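Putative uncharacterized protein (Streptococcus mutans, PDB 3L7N) probably acts as a class I glutamine amidotransferase, releasing ammonia from the side chain of glutamine for transfer to an acceptor that is not known. Local coordinates at residues 55-60 against 103-108; 99-104 against 150-155; 139-144 against 163-168; 145-150 against 175-180. One frame throughout, in Å; residues are numbered along the deposited sequence.

Contact 1. Residues 55-60 against 103-108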
loop_
_atom_site.group_PDB
_atom_site.type_symbol
_atom_site.label_atom_id
_atom_site.label_comp_id
_atom_site.label_asym_id
_atom_site.label_seq_id
_atom_site.Cartn_x
_atom_site.Cartn_y
_atom_site.Cartn_z
ATOM N N PRO A 55 6.212 -6.740 -6.643
ATOM C CA PRO A 55 5.889 -7.318 -7.937
ATOM C C PRO A 55 5.050 -8.671 -7.849
ATOM O O PRO A 55 4.554 -9.123 -8.860
ATOM C CB PRO A 55 7.278 -7.609 -8.537
ATOM C CG PRO A 55 8.095 -7.990 -7.358
ATOM C CD PRO A 55 7.598 -7.077 -6.216
ATOM N N GLN A 56 5.025 -9.340 -6.680
ATOM C CA GLN A 56 4.276 -10.616 -6.555
ATOM C C GLN A 56 2.789 -10.334 -6.469
ATOM O O GLN A 56 2.346 -9.152 -6.276
ATOM C CB GLN A 56 4.696 -11.391 -5.305
ATOM C CG GLN A 56 6.181 -11.590 -5.146
ATOM C CD GLN A 56 6.903 -10.358 -4.495
ATOM O OE1 GLN A 56 6.338 -9.250 -4.369
ATOM N NE2 GLN A 56 8.135 -10.557 -4.129
ATOM N N SER A 57 2.012 -11.391 -6.607
ATOM C CA SER A 57 0.583 -11.358 -6.273
ATOM C C SER A 57 0.427 -12.139 -4.964
ATOM O O SER A 57 1.381 -12.890 -4.561
ATOM C CB SER A 57 -0.244 -12.042 -7.403
ATOM O OG SER A 57 -0.245 -13.485 -7.242
ATOM N N PRO A 58 -0.789 -12.056 -4.301
ATOM C CA PRO A 58 -0.952 -12.888 -3.088
ATOM C C PRO A 58 -0.947 -14.353 -3.414
ATOM O O PRO A 58 -0.997 -15.161 -2.532
ATOM C CB PRO A 58 -2.296 -12.478 -2.562
ATOM C CG PRO A 58 -2.492 -11.156 -3.060
ATOM C CD PRO A 58 -1.854 -11.059 -4.400
ATOM N N SER A 59 -0.895 -14.704 -4.676
ATOM C CA SER A 59 -0.893 -16.134 -4.999
ATOM C C SER A 59 0.331 -16.597 -5.717
ATOM O O SER A 59 0.465 -17.773 -5.966
ATOM C CB SER A 59 -2.148 -16.547 -5.785
ATOM O OG SER A 59 -2.190 -15.861 -7.014
ATOM N N SER A 60 1.237 -15.669 -6.047
ATOM C CA SER A 60 2.595 -16.033 -6.528
ATOM C C SER A 60 3.224 -17.198 -5.781
ATOM O O SER A 60 3.070 -17.378 -4.502
ATOM C CB SER A 60 3.521 -14.852 -6.483
ATOM O OG SER A 60 3.048 -13.803 -7.278
ATOM N N ALA A 103 -11.210 -12.488 2.028
ATOM C CA ALA A 103 -11.558 -12.277 0.630
ATOM C C ALA A 103 -10.395 -12.365 -0.313
ATOM O O ALA A 103 -9.428 -11.720 -0.126
ATOM C CB ALA A 103 -12.168 -10.979 0.481
ATOM N N ASP A 104 -10.509 -13.131 -1.367
ATOM C CA ASP A 104 -9.436 -13.215 -2.322
ATOM C C ASP A 104 -9.409 -12.112 -3.327
ATOM O O ASP A 104 -10.402 -11.520 -3.625
ATOM C CB ASP A 104 -9.383 -14.553 -3.021
ATOM C CG ASP A 104 -8.011 -14.832 -3.568
ATOM O OD1 ASP A 104 -7.216 -13.904 -3.604
ATOM O OD2 ASP A 104 -7.694 -15.958 -3.953
ATOM N N TYR A 105 -8.227 -11.854 -3.839
ATOM C CA TYR A 105 -7.895 -10.638 -4.524
ATOM C C TYR A 105 -8.407 -10.648 -5.918
ATOM O O TYR A 105 -8.667 -11.673 -6.446
ATOM C CB TYR A 105 -6.378 -10.426 -4.489
ATOM C CG TYR A 105 -5.589 -11.258 -5.448
ATOM C CD1 TYR A 105 -5.244 -10.777 -6.673
ATOM C CD2 TYR A 105 -5.194 -12.516 -5.124
ATOM C CE1 TYR A 105 -4.550 -11.509 -7.517
ATOM C CE2 TYR A 105 -4.508 -13.242 -5.984
ATOM C CZ TYR A 105 -4.183 -12.726 -7.169
ATOM O OH TYR A 105 -3.500 -13.458 -8.045
ATOM N N LEU A 106 -8.545 -9.486 -6.521
ATOM C CA LEU A 106 -9.119 -9.413 -7.901
ATOM C C LEU A 106 -8.241 -8.559 -8.858
ATOM O O LEU A 106 -7.388 -7.820 -8.411
ATOM C CB LEU A 106 -10.544 -8.825 -7.857
ATOM C CG LEU A 106 -11.585 -9.446 -6.915
ATOM C CD1 LEU A 106 -12.709 -8.468 -6.673
ATOM C CD2 LEU A 106 -12.130 -10.804 -7.489
ATOM N N HIS A 107 -8.518 -8.642 -10.169
ATOM C CA HIS A 107 -7.959 -7.714 -11.139
ATOM C C HIS A 107 -8.745 -6.415 -11.139
ATOM O O HIS A 107 -9.914 -6.412 -10.858
ATOM C CB HIS A 107 -7.955 -8.330 -12.552
ATOM C CG HIS A 107 -7.218 -9.643 -12.648
ATOM N ND1 HIS A 107 -7.838 -10.820 -13.036
ATOM C CD2 HIS A 107 -5.922 -9.973 -12.376
ATOM C CE1 HIS A 107 -6.955 -11.815 -13.012
ATOM N NE2 HIS A 107 -5.788 -11.330 -12.609
ATOM N N SER A 108 -8.066 -5.300 -11.431
ATOM C CA SER A 108 -8.686 -3.967 -11.400
ATOM C C SER A 108 -9.429 -3.752 -12.720
ATOM O O SER A 108 -8.969 -4.201 -13.739
ATOM C CB SER A 108 -7.606 -2.907 -11.229
ATOM O OG SER A 108 -8.154 -1.641 -10.898
#
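The serine-rich ST turn at S57, in the loop between strand 48-51 and helix 70-82, meets the ring of Y105. P58 crosses the ring obliquely, with its CD over the centre of one face, 3.7 Å from the ring centroid and only 10° off the normal, a CH-pi contact. Proline suits the place because the CD hydrogens, next to the ring nitrogen, are slightly polarised toward the pi cloud. At the edge of the same ring S59 OG lies in its plane and is hydrogen-bonded to Y105 OH at 2.9 Å, so the phenol is gripped by its face and by its hydroxyl. Y105 comes just before strand 106-113 of the central sheet, and P58 also packs on L92, Q95 and L96 of helix 92-100, so the turn bridges helix and sheet at the protein surface. Within the turn, serine hydroxyls add bonds to backbone N-H groups. S57 OG accepts from S59 N at 2.9 Å, while S57 N gives an almost straight bond, 171°, to S60 OG at 2.7 Å. With chi1 at 77°, Y105 CG sits between its own backbone N and carbonyl carbon, which aims the ring at P58. S57 O is held by Y68 OH.

Contact 2. Residues 99-104 against 150-155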
loop_
_atom_site.group_PDB
_atom_site.type_symbol
_atom_site.label_atom_id
_atom_site.label_comp_id
_atom_site.label_asym_id
_atom_site.label_seq_id
_atom_site.Cartn_x
_atom_site.Cartn_y
_atom_site.Cartn_z
ATOM N N VAL A 99 -6.914 -10.997 1.747
ATOM C CA VAL A 99 -6.900 -12.421 1.905
ATOM C C VAL A 99 -6.942 -12.740 3.344
ATOM O O VAL A 99 -7.670 -13.581 3.742
ATOM C CB VAL A 99 -5.668 -13.055 1.254
ATOM C CG1 VAL A 99 -5.637 -14.525 1.493
ATOM C CG2 VAL A 99 -5.675 -12.794 -0.193
ATOM N N ALA A 100 -6.184 -12.014 4.156
ATOM C CA ALA A 100 -6.098 -12.357 5.577
ATOM C C ALA A 100 -7.472 -12.284 6.222
ATOM O O ALA A 100 -7.766 -13.025 7.122
ATOM C CB ALA A 100 -5.146 -11.469 6.282
ATOM N N TYR A 101 -8.301 -11.368 5.716
ATOM C CA TYR A 101 -9.643 -11.045 6.285
ATOM C C TYR A 101 -10.800 -11.770 5.552
ATOM O O TYR A 101 -11.975 -11.449 5.796
ATOM C CB TYR A 101 -9.888 -9.553 6.219
ATOM C CG TYR A 101 -9.282 -8.812 7.376
ATOM C CD1 TYR A 101 -9.919 -8.787 8.601
ATOM C CD2 TYR A 101 -8.019 -8.162 7.267
ATOM C CE1 TYR A 101 -9.379 -8.080 9.712
ATOM C CE2 TYR A 101 -7.486 -7.448 8.353
ATOM C CZ TYR A 101 -8.191 -7.429 9.584
ATOM O OH TYR A 101 -7.703 -6.784 10.667
ATOM N N GLY A 102 -10.458 -12.720 4.643
ATOM C CA GLY A 102 -11.378 -13.662 4.152
ATOM C C GLY A 102 -11.751 -13.472 2.710
ATOM O O GLY A 102 -12.499 -14.237 2.185
ATOM N N ALA A 103 -11.210 -12.488 2.028
ATOM C CA ALA A 103 -11.558 -12.277 0.630
ATOM C C ALA A 103 -10.395 -12.365 -0.313
ATOM O O ALA A 103 -9.428 -11.720 -0.126
ATOM C CB ALA A 103 -12.168 -10.979 0.481
ATOM N N ASP A 104 -10.509 -13.131 -1.367
ATOM C CA ASP A 104 -9.436 -13.215 -2.322
ATOM C C ASP A 104 -9.409 -12.112 -3.327
ATOM O O ASP A 104 -10.402 -11.520 -3.625
ATOM C CB ASP A 104 -9.383 -14.553 -3.021
ATOM C CG ASP A 104 -8.011 -14.832 -3.568
ATOM O OD1 ASP A 104 -7.216 -13.904 -3.604
ATOM O OD2 ASP A 104 -7.694 -15.958 -3.953
ATOM N N PRO A 150 -14.022 -8.337 2.084
ATOM C CA PRO A 150 -14.884 -9.103 2.997
ATOM C C PRO A 150 -15.995 -8.250 3.521
ATOM O O PRO A 150 -15.880 -7.004 3.522
ATOM C CB PRO A 150 -13.965 -9.457 4.139
ATOM C CG PRO A 150 -12.666 -8.748 3.868
ATOM C CD PRO A 150 -12.791 -7.880 2.710
ATOM N N ASP A 151 -17.072 -8.888 3.984
ATOM C CA ASP A 151 -18.338 -8.180 4.257
ATOM C C ASP A 151 -18.187 -7.104 5.306
ATOM O O ASP A 151 -18.956 -6.177 5.310
ATOM C CB ASP A 151 -19.425 -9.135 4.716
ATOM C CG ASP A 151 -19.906 -10.057 3.621
ATOM O OD1 ASP A 151 -19.574 -9.818 2.418
ATOM O OD2 ASP A 151 -20.598 -11.068 3.977
ATOM N N LYS A 152 -17.228 -7.273 6.209
ATOM C CA LYS A 152 -17.056 -6.354 7.325
ATOM C C LYS A 152 -16.109 -5.218 6.968
ATOM O O LYS A 152 -15.852 -4.335 7.786
ATOM C CB LYS A 152 -16.541 -7.099 8.558
ATOM C CG LYS A 152 -16.472 -8.608 8.387
ATOM C CD LYS A 152 -15.179 -9.170 8.956
ATOM C CE LYS A 152 -14.203 -9.536 7.851
ATOM N NZ LYS A 152 -13.077 -10.369 8.357
ATOM N N ALA A 153 -15.590 -5.243 5.746
ATOM C CA ALA A 153 -14.668 -4.197 5.309
ATOM C C ALA A 153 -15.425 -3.103 4.614
ATOM O O ALA A 153 -16.428 -3.375 3.947
ATOM C CB ALA A 153 -13.596 -4.765 4.409
ATOM N N GLN A 154 -14.963 -1.854 4.778
ATOM C CA GLN A 154 -15.552 -0.672 4.065
ATOM C C GLN A 154 -14.600 -0.094 3.034
ATOM O O GLN A 154 -13.418 -0.017 3.278
ATOM C CB GLN A 154 -15.901 0.401 5.051
ATOM C CG GLN A 154 -17.036 0.014 5.947
ATOM C CD GLN A 154 -16.969 0.688 7.260
ATOM O OE1 GLN A 154 -16.410 0.151 8.206
ATOM N NE2 GLN A 154 -17.495 1.900 7.331
ATOM N N VAL A 155 -15.122 0.318 1.882
ATOM C CA VAL A 155 -14.339 1.119 0.939
ATOM C C VAL A 155 -14.387 2.645 1.322
ATOM O O VAL A 155 -15.499 3.267 1.414
ATOM C CB VAL A 155 -14.824 0.931 -0.492
ATOM C CG1 VAL A 155 -14.020 1.792 -1.442
ATOM C CG2 VAL A 155 -14.782 -0.574 -0.903
#
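A Schellman motif ends helix 92-100, and its residues Y101 and A103 lean on P150 and K152 of the turn leading to strand 154-158. G102, with phi 110°, is the C-prime residue: its N reaches V99 O at 3.1 Å and the chain reverses, a conformation glycine takes readily because it has no CB to collide with the preceding carbonyl oxygen. K152 NZ donates to Y101 O at 3.0 Å, meeting the carbonyl at a C=O...N angle of 128° and tilted 23° from its plane. A lysine fits here, since its charge would favour the negative end of the helix dipole. The same NZ lies at the edge of the Y101 ring, 3.5 Å from CD1, the two side chains crossing at about a right angle. Beside the lysine, P150 offers its ring as an apolar wedge: CG meets Y101 CB at 3.7 Å, and CD meets A103 CB at 3.9 Å, where a small side chain lets the backbones come close. P150 also opens a type I turn, with A153 N bonded to P150 O at 2.9 Å. F169 of strand 166-170 touches both P150 and the Y101 ring. The arrangement is typical of a Schellman C-terminal cap with glycine at C-prime, here with a lysine on the carbonyl just before it.

Contact 3. Residues 139-144 against 163-168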
loop_
_atom_site.group_PDB
_atom_site.type_symbol
_atom_site.label_atom_id
_atom_site.label_comp_id
_atom_site.label_asym_id
_atom_site.label_seq_id
_atom_site.Cartn_x
_atom_site.Cartn_y
_atom_site.Cartn_z
ATOM N N VAL A 139 -3.084 11.251 -6.033
ATOM C CA VAL A 139 -2.171 10.330 -5.365
ATOM C C VAL A 139 -1.541 9.418 -6.373
ATOM O O VAL A 139 -1.976 9.380 -7.567
ATOM C CB VAL A 139 -2.889 9.451 -4.232
ATOM C CG1 VAL A 139 -3.558 10.336 -3.189
ATOM C CG2 VAL A 139 -3.843 8.411 -4.836
ATOM N N GLY A 140 -0.511 8.670 -5.945
ATOM C CA GLY A 140 0.210 7.762 -6.861
ATOM C C GLY A 140 -0.495 6.411 -7.072
ATOM O O GLY A 140 -1.266 5.980 -6.237
ATOM N N HIS A 141 -0.215 5.758 -8.188
ATOM C CA HIS A 141 -0.819 4.474 -8.488
ATOM C C HIS A 141 0.171 3.673 -9.206
ATOM O O HIS A 141 0.894 4.206 -10.049
ATOM C CB HIS A 141 -2.074 4.637 -9.399
ATOM C CG HIS A 141 -3.164 5.401 -8.770
ATOM N ND1 HIS A 141 -3.208 6.779 -8.790
ATOM C CD2 HIS A 141 -4.196 5.002 -8.003
ATOM C CE1 HIS A 141 -4.218 7.198 -8.048
ATOM N NE2 HIS A 141 -4.837 6.135 -7.558
ATOM N N TRP A 142 0.210 2.359 -8.916
ATOM C CA TRP A 142 1.017 1.428 -9.705
ATOM C C TRP A 142 0.529 -0.045 -9.646
ATOM O O TRP A 142 1.270 -0.906 -9.212
ATOM C CB TRP A 142 2.483 1.503 -9.298
ATOM C CG TRP A 142 3.403 1.213 -10.412
ATOM C CD1 TRP A 142 3.599 0.000 -11.026
ATOM C CD2 TRP A 142 4.279 2.155 -11.080
ATOM N NE1 TRP A 142 4.528 0.138 -12.064
ATOM C CE2 TRP A 142 4.958 1.445 -12.110
ATOM C CE3 TRP A 142 4.570 3.517 -10.890
ATOM C CZ2 TRP A 142 5.923 2.044 -12.918
ATOM C CZ3 TRP A 142 5.485 4.118 -11.724
ATOM C CH2 TRP A 142 6.159 3.380 -12.726
ATOM N N HIS A 143 -0.663 -0.338 -10.194
ATOM C CA HIS A 143 -1.222 -1.704 -10.063
ATOM C C HIS A 143 -1.938 -2.220 -11.254
ATOM O O HIS A 143 -2.302 -1.492 -12.135
ATOM C CB HIS A 143 -2.157 -1.774 -8.916
ATOM C CG HIS A 143 -3.394 -0.982 -9.117
ATOM N ND1 HIS A 143 -3.378 0.386 -9.268
ATOM C CD2 HIS A 143 -4.689 -1.355 -9.196
ATOM C CE1 HIS A 143 -4.614 0.831 -9.392
ATOM N NE2 HIS A 143 -5.431 -0.205 -9.344
ATOM N N GLY A 144 -2.182 -3.515 -11.225
ATOM C CA GLY A 144 -3.020 -4.172 -12.179
ATOM C C GLY A 144 -4.123 -4.900 -11.464
ATOM O O GLY A 144 -5.163 -5.190 -12.058
ATOM N N PRO A 163 -12.241 0.660 -8.022
ATOM C CA PRO A 163 -13.301 0.931 -7.023
ATOM C C PRO A 163 -12.885 0.642 -5.562
ATOM O O PRO A 163 -13.696 0.791 -4.646
ATOM C CB PRO A 163 -14.416 -0.005 -7.438
ATOM C CG PRO A 163 -13.730 -1.120 -8.207
ATOM C CD PRO A 163 -12.521 -0.550 -8.827
ATOM N N ARG A 164 -11.627 0.276 -5.347
ATOM C CA ARG A 164 -11.165 -0.090 -4.015
ATOM C C ARG A 164 -9.739 0.545 -3.679
ATOM O O ARG A 164 -8.709 -0.126 -3.778
ATOM C CB ARG A 164 -11.118 -1.628 -3.914
ATOM C CG ARG A 164 -12.470 -2.265 -3.824
ATOM C CD ARG A 164 -12.413 -3.714 -4.052
ATOM N NE ARG A 164 -13.743 -4.235 -4.064
ATOM C CZ ARG A 164 -14.084 -5.529 -4.104
ATOM N NH1 ARG A 164 -13.170 -6.499 -4.070
ATOM N NH2 ARG A 164 -15.364 -5.845 -4.154
ATOM N N GLN A 165 -9.698 1.820 -3.377
ATOM C CA GLN A 165 -8.435 2.455 -3.276
ATOM C C GLN A 165 -7.953 2.403 -1.844
ATOM O O GLN A 165 -6.793 2.156 -1.593
ATOM C CB GLN A 165 -8.483 3.911 -3.779
ATOM C CG GLN A 165 -8.422 4.074 -5.238
ATOM C CD GLN A 165 -7.217 3.407 -5.883
ATOM O OE1 GLN A 165 -6.342 2.899 -5.204
ATOM N NE2 GLN A 165 -7.186 3.397 -7.230
ATOM N N ILE A 166 -8.854 2.665 -0.916
ATOM C CA ILE A 166 -8.554 2.638 0.474
ATOM C C ILE A 166 -9.660 1.835 1.140
ATOM O O ILE A 166 -10.837 1.929 0.716
ATOM C CB ILE A 166 -8.600 3.974 1.028
ATOM C CG1 ILE A 166 -7.508 4.854 0.415
ATOM C CG2 ILE A 166 -8.468 3.922 2.496
ATOM C CD1 ILE A 166 -7.493 6.274 0.999
ATOM N N ILE A 167 -9.298 0.964 2.114
ATOM C CA ILE A 167 -10.270 0.027 2.720
ATOM C C ILE A 167 -10.020 -0.038 4.201
ATOM O O ILE A 167 -8.877 -0.025 4.627
ATOM C CB ILE A 167 -10.171 -1.378 2.122
ATOM C CG1 ILE A 167 -10.478 -1.362 0.655
ATOM C CG2 ILE A 167 -11.101 -2.408 2.905
ATOM C CD1 ILE A 167 -10.288 -2.743 0.013
ATOM N N LYS A 168 -11.077 -0.032 4.996
ATOM C CA LYS A 168 -10.927 -0.224 6.370
ATOM C C LYS A 168 -11.426 -1.567 6.693
ATOM O O LYS A 168 -12.661 -1.832 6.603
ATOM C CB LYS A 168 -11.676 0.778 7.129
ATOM C CG LYS A 168 -11.613 0.550 8.640
ATOM C CD LYS A 168 -12.497 1.560 9.376
ATOM C CE LYS A 168 -12.395 1.464 10.869
ATOM N NZ LYS A 168 -12.267 2.915 11.459
#
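H141 and H143 near the end of strand 136-143 both reach toward Q165, in the loop before strand 166-170, inside the mixed sheet of this amidotransferase fold. Along the strand, V139 comes first and packs on C178 and L180, while G140 pairs through its backbone with H179, so this part of the strand lies against the segment carrying that histidine. H141 follows and makes the main touch. Its CG is anti to the carbonyl carbon, chi1 -63°, which turns the imidazole inward until its edge meets the glutamine amide: CD2 lies 3.5 Å from Q165 NE2 and the ring NE2 3.6 Å from the same nitrogen. The ring and amide planes stand 71° apart, so the glutamine abuts the ring edge and does not stack on it. The ring is steadied by a weak bond from ND1 to G114 O. W142 and H143 then face E112 together, a classic beta bulge in the pairing with strand 106-113. H143 approaches Q165 less closely, and its NE2 has a weak bond to S108 OG. A glutamine suits this buried position because its amide can serve several polar neighbours at once. Q165 bends at chi2, -55°, and its NE2 is bonded to S159 OG and, weakly, to E112 OE2, while H143 CE1 remains 4.2 Å from that nitrogen.

Contact 4. Residues 145-150 against 175-180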
loop_
_atom_site.group_PDB
_atom_site.type_symbol
_atom_site.label_atom_id
_atom_site.label_comp_id
_atom_site.label_asym_id
_atom_site.label_seq_id
_atom_site.Cartn_x
_atom_site.Cartn_y
_atom_site.Cartn_z
ATOM N N ASP A 145 -3.912 -5.163 -10.157
ATOM C CA ASP A 145 -4.887 -5.871 -9.322
ATOM C C ASP A 145 -5.412 -4.964 -8.193
ATOM O O ASP A 145 -5.055 -3.788 -8.122
ATOM C CB ASP A 145 -4.271 -7.110 -8.743
ATOM C CG ASP A 145 -4.065 -8.168 -9.753
ATOM O OD1 ASP A 145 -4.573 -8.041 -10.877
ATOM O OD2 ASP A 145 -3.368 -9.138 -9.449
ATOM N N MET A 146 -6.322 -5.497 -7.379
ATOM C CA MET A 146 -6.868 -4.766 -6.238
ATOM C C MET A 146 -7.354 -5.766 -5.144
ATOM O O MET A 146 -7.403 -6.969 -5.375
ATOM C CB MET A 146 -8.020 -3.883 -6.679
ATOM C CG MET A 146 -9.383 -4.695 -6.990
ATOM S SD MET A 146 -10.789 -3.657 -7.557
ATOM C CE MET A 146 -12.017 -4.904 -7.705
ATOM N N PRO A 147 -7.690 -5.266 -3.965
ATOM C CA PRO A 147 -7.943 -6.275 -2.913
ATOM C C PRO A 147 -9.423 -6.851 -2.869
ATOM O O PRO A 147 -10.395 -6.134 -3.186
ATOM C CB PRO A 147 -7.605 -5.533 -1.627
ATOM C CG PRO A 147 -7.547 -4.065 -1.995
ATOM C CD PRO A 147 -7.201 -3.985 -3.414
ATOM N N GLY A 148 -9.553 -8.139 -2.494
ATOM C CA GLY A 148 -10.827 -8.694 -1.948
ATOM C C GLY A 148 -11.509 -7.785 -0.924
ATOM O O GLY A 148 -10.858 -7.117 -0.142
ATOM N N LEU A 149 -12.840 -7.726 -0.962
ATOM C CA LEU A 149 -13.593 -6.974 0.090
ATOM C C LEU A 149 -14.499 -7.918 0.937
ATOM O O LEU A 149 -15.563 -8.316 0.498
ATOM C CB LEU A 149 -14.410 -5.831 -0.526
ATOM C CG LEU A 149 -15.038 -4.900 0.500
ATOM C CD1 LEU A 149 -13.991 -3.888 1.020
ATOM C CD2 LEU A 149 -16.301 -4.161 -0.047
ATOM N N PRO A 150 -14.022 -8.337 2.084
ATOM C CA PRO A 150 -14.884 -9.103 2.997
ATOM C C PRO A 150 -15.995 -8.250 3.521
ATOM O O PRO A 150 -15.880 -7.004 3.522
ATOM C CB PRO A 150 -13.965 -9.457 4.139
ATOM C CG PRO A 150 -12.666 -8.748 3.868
ATOM C CD PRO A 150 -12.791 -7.880 2.710
ATOM N N ALA A 175 -5.906 -0.344 4.507
ATOM C CA ALA A 175 -5.198 -0.816 3.326
ATOM C C ALA A 175 -5.271 0.256 2.267
ATOM O O ALA A 175 -6.280 0.866 2.117
ATOM C CB ALA A 175 -5.797 -2.039 2.836
ATOM N N PHE A 176 -4.152 0.542 1.601
ATOM C CA PHE A 176 -4.116 1.506 0.503
ATOM C C PHE A 176 -3.697 0.770 -0.713
ATOM O O PHE A 176 -2.599 0.189 -0.749
ATOM C CB PHE A 176 -3.101 2.626 0.797
ATOM C CG PHE A 176 -3.519 3.556 1.914
ATOM C CD1 PHE A 176 -3.943 4.827 1.641
ATOM C CD2 PHE A 176 -3.489 3.150 3.225
ATOM C CE1 PHE A 176 -4.329 5.741 2.728
ATOM C CE2 PHE A 176 -3.875 4.030 4.291
ATOM C CZ PHE A 176 -4.296 5.307 4.024
ATOM N N GLN A 177 -4.553 0.707 -1.699
ATOM C CA GLN A 177 -4.144 0.137 -2.952
ATOM C C GLN A 177 -3.229 1.127 -3.704
ATOM O O GLN A 177 -2.314 0.727 -4.455
ATOM C CB GLN A 177 -5.360 -0.224 -3.790
ATOM C CG GLN A 177 -5.039 -0.780 -5.183
ATOM C CD GLN A 177 -4.080 -1.954 -5.158
ATOM O OE1 GLN A 177 -2.945 -1.861 -5.685
ATOM N NE2 GLN A 177 -4.534 -3.097 -4.593
ATOM N N CYS A 178 -3.443 2.397 -3.440
ATOM C CA CYS A 178 -2.738 3.439 -4.091
ATOM C C CYS A 178 -1.435 3.838 -3.223
ATOM O O CYS A 178 -1.313 3.450 -1.981
ATOM C CB CYS A 178 -3.700 4.656 -4.240
ATOM S SG CYS A 178 -4.493 5.172 -2.692
ATOM N N HIS A 179 -0.544 4.631 -3.821
ATOM C CA HIS A 179 0.682 4.998 -3.176
ATOM C C HIS A 179 0.718 6.538 -2.848
ATOM O O HIS A 179 1.020 7.327 -3.700
ATOM C CB HIS A 179 1.828 4.666 -4.112
ATOM C CG HIS A 179 1.953 3.207 -4.430
ATOM N ND1 HIS A 179 2.719 2.345 -3.678
ATOM C CD2 HIS A 179 1.484 2.475 -5.469
ATOM C CE1 HIS A 179 2.693 1.138 -4.226
ATOM N NE2 HIS A 179 1.955 1.188 -5.313
ATOM N N LEU A 180 0.501 6.921 -1.624
ATOM C CA LEU A 180 0.723 8.317 -1.250
ATOM C C LEU A 180 2.166 8.565 -0.807
ATOM O O LEU A 180 2.552 9.716 -0.503
ATOM C CB LEU A 180 -0.189 8.708 -0.117
ATOM C CG LEU A 180 -1.648 8.864 -0.463
ATOM C CD1 LEU A 180 -2.278 7.542 -0.912
ATOM C CD2 LEU A 180 -2.405 9.456 0.749
#
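Van der Waals contact dominates: the side chain of Q177 lies against the backbone of D145 and M146 and the ring of P147. Its amide carbon CD stands 3.6 Å from D145 O, 4.1 Å from M146 CA and 4.1 Å from P147 CD. With CG anti to the backbone N, chi1 177°, and a bend at chi2, the glutamine reaches off the end of strand 173-176 and then bends so that its amide end lies beside D145 O and P147. P147 crosses it obliquely. A proline suits the end of the short strand 145-146, since it keeps a flat apolar surface toward Q177 and brings no N-H needing a partner in this buried place. M146 sends its thioether chain elsewhere, toward L106 and P109, so mainly its backbone meets the glutamine.

Polar bonds tie both segments to their surroundings: the backbones of M146 and Q177 pair with those of L106 and Q165, and P147 O accepts from R164 NH1. The bond from H179 ND1 to E181 OE2, with C91 in a possible nucleophile elbow that Q177 touches, is consistent with the Cys-His-Glu triad of class I amidotransferases. Strand 145-146 is the outermost strand beside 106-113, while 173-176 runs between 86-90 and 166-170, with F176 bonded through its backbone to G89 and C91.

How the contacts relate
From the N terminus, contact 1 comes first, closing the chain from the loop after strand 48-51 to the start of strand 106-113, with helices 70-82 and 92-100 inside it. Contact 2 begins where contact 1 ends, the two sharing A103 and D104, and carries the end of helix 92-100 over to the start of strand 154-158. Contacts 3 and 4 open inside that span and close beyond it, so both cross contact 2; they also cross each other. Contact 1 is in series with both, yet joined to them through strand 106-113, which neighbours strands 136-143 and 145-146. Contacts 3 and 4 lie closest, their centres about 5 Å apart.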